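Long-range contact in malonyl-CoA-[acyl-carrier-protein] transacylase (Coxiella burnetii, PDB 3TQE), which probably catalyses transfer of the malonyl group from coenzyme A to holo-acyl carrier protein, supplying malonyl-ACP for fatty acid synthesis: residues 223-228 / 245-250. Numbering follows the deposited sequence.
Sequences ISIDSP and NIIRGA. With GLY (glycine), chain C.
The guanidinium of R248 meets residues 223-228 with both a face and its edge. Over one face sits the methyl CD1 of I225, 3.7 Å above the plane and displaced toward the rim; the edge is given to oxygens, the carbonyl of I223 and the carboxylate of a bound glycine. R248 NH2 donates to I223 O over 2.7 Å, nearly in the guanidinium plane though bent at the hydrogen (144°), and to the glycine O as well. R248 NH1 donates to the other carboxylate oxygen, OXT, at 2.9 Å, so two N-H groups hold the carboxylate in a bidentate pair of hydrogen bonds. A further bond from NH1 to N245 OD1, one turn back on the helix, together with the bond from NE to I220 O, would fix the rotation of the group. The chain, extended from CG to NE, carries the charge past I225, whose CD1 rests 3.5 Å from R248 CG.

Here, within the acyltransferase domain, an irregular loop following helix 210-220 runs past helix 244-254, and the glycine bridges the two at one side of their contact, at a site separate from the predicted catalytic S96 and H205. The loop backbone grips the ligand at both ends: I225 N donates to the glycine O at 3.1 Å, while I225 O accepts from the glycine N.

Farther along, the contact turns apolar. I247 CD1 touches the P228 ring at CD (3.8 Å) and CG, and also takes I225 CG2 at 4.1 Å. With CG1 beside its backbone N (chi1 -66°) and the chain extended beyond, CD1 of I247 is brought against the loop. L103 of helix 97-105 touches both P228 and I247.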
# COMPACT_ATOMS: atom_id res chain seq x y z
N ILE A 223 -7.64 2.12 19.27
CA ILE A 223 -6.55 3.01 18.89
C ILE A 223 -7.09 4.42 18.69
O ILE A 223 -8.15 4.60 18.13
CB ILE A 223 -5.79 2.51 17.63
CG1 ILE A 223 -4.57 3.39 17.32
CG2 ILE A 223 -6.68 2.50 16.42
CD1 ILE A 223 -3.64 2.84 16.21
N SER A 224 -6.37 5.41 19.18
CA SER A 224 -6.78 6.78 19.04
C SER A 224 -6.54 7.26 17.64
O SER A 224 -5.50 7.03 17.08
CB SER A 224 -5.98 7.65 19.99
OG SER A 224 -6.23 7.27 21.32
N ILE A 225 -7.52 7.92 17.06
CA ILE A 225 -7.41 8.44 15.73
C ILE A 225 -7.76 9.90 15.75
O ILE A 225 -8.82 10.28 16.21
CB ILE A 225 -8.33 7.72 14.75
CG1 ILE A 225 -8.02 6.22 14.79
CG2 ILE A 225 -8.16 8.31 13.38
CD1 ILE A 225 -8.91 5.35 13.91
N ASP A 226 -6.84 10.73 15.26
CA ASP A 226 -7.05 12.15 15.11
C ASP A 226 -7.45 12.47 13.68
O ASP A 226 -7.28 11.65 12.77
CB ASP A 226 -5.79 12.89 15.47
CG ASP A 226 -5.50 12.88 16.96
OD1 ASP A 226 -6.41 12.59 17.76
OD2 ASP A 226 -4.35 13.20 17.34
N SER A 227 -7.97 13.67 13.43
CA SER A 227 -8.35 14.00 12.07
C SER A 227 -7.05 14.19 11.29
O SER A 227 -6.14 14.85 11.78
CB SER A 227 -9.23 15.25 11.98
OG SER A 227 -10.56 14.95 12.34
N PRO A 228 -6.97 13.62 10.08
CA PRO A 228 -5.78 13.82 9.29
C PRO A 228 -5.59 15.29 8.97
O PRO A 228 -6.55 16.00 8.70
CB PRO A 228 -6.07 13.01 8.00
CG PRO A 228 -7.08 12.00 8.41
CD PRO A 228 -7.93 12.74 9.39
N ASN A 245 -14.39 7.43 13.44
CA ASN A 245 -15.08 6.16 13.24
C ASN A 245 -15.29 5.86 11.77
O ASN A 245 -15.40 4.70 11.37
CB ASN A 245 -16.40 6.13 13.98
CG ASN A 245 -16.22 5.88 15.44
OD1 ASN A 245 -15.32 5.15 15.86
ND2 ASN A 245 -17.13 6.44 16.23
N ILE A 246 -15.32 6.89 10.94
CA ILE A 246 -15.43 6.68 9.51
C ILE A 246 -14.09 6.17 8.98
O ILE A 246 -14.05 5.27 8.16
CB ILE A 246 -15.88 7.96 8.78
CG1 ILE A 246 -17.20 8.48 9.35
CG2 ILE A 246 -16.04 7.72 7.31
CD1 ILE A 246 -18.31 7.51 9.34
N ILE A 247 -12.99 6.71 9.49
CA ILE A 247 -11.69 6.17 9.16
C ILE A 247 -11.58 4.72 9.61
O ILE A 247 -11.10 3.88 8.84
CB ILE A 247 -10.58 7.05 9.77
CG1 ILE A 247 -10.59 8.40 9.10
CG2 ILE A 247 -9.21 6.35 9.62
CD1 ILE A 247 -9.72 9.45 9.79
N ARG A 248 -12.03 4.40 10.82
CA ARG A 248 -12.01 3.02 11.25
C ARG A 248 -12.78 2.14 10.29
O ARG A 248 -12.31 1.08 9.90
CB ARG A 248 -12.62 2.85 12.63
CG ARG A 248 -11.83 3.47 13.74
CD ARG A 248 -12.41 3.13 15.11
NE ARG A 248 -11.49 3.66 16.11
CZ ARG A 248 -11.58 4.86 16.68
NH1 ARG A 248 -12.61 5.67 16.42
NH2 ARG A 248 -10.66 5.26 17.52
N GLY A 249 -13.98 2.56 9.92
CA GLY A 249 -14.76 1.78 8.98
C GLY A 249 -14.03 1.56 7.67
O GLY A 249 -14.11 0.46 7.10
N ALA A 250 -13.37 2.59 7.17
CA ALA A 250 -12.67 2.50 5.91
C ALA A 250 -11.52 1.50 5.98
O ALA A 250 -11.29 0.75 5.04
CB ALA A 250 -12.17 3.86 5.48
N GLY C . -9.87 10.47 18.71
CA GLY C . -11.28 9.99 18.57
C GLY C . -11.33 8.49 18.41
O GLY C . -10.25 7.86 18.43
OXT GLY C . -12.43 7.90 18.23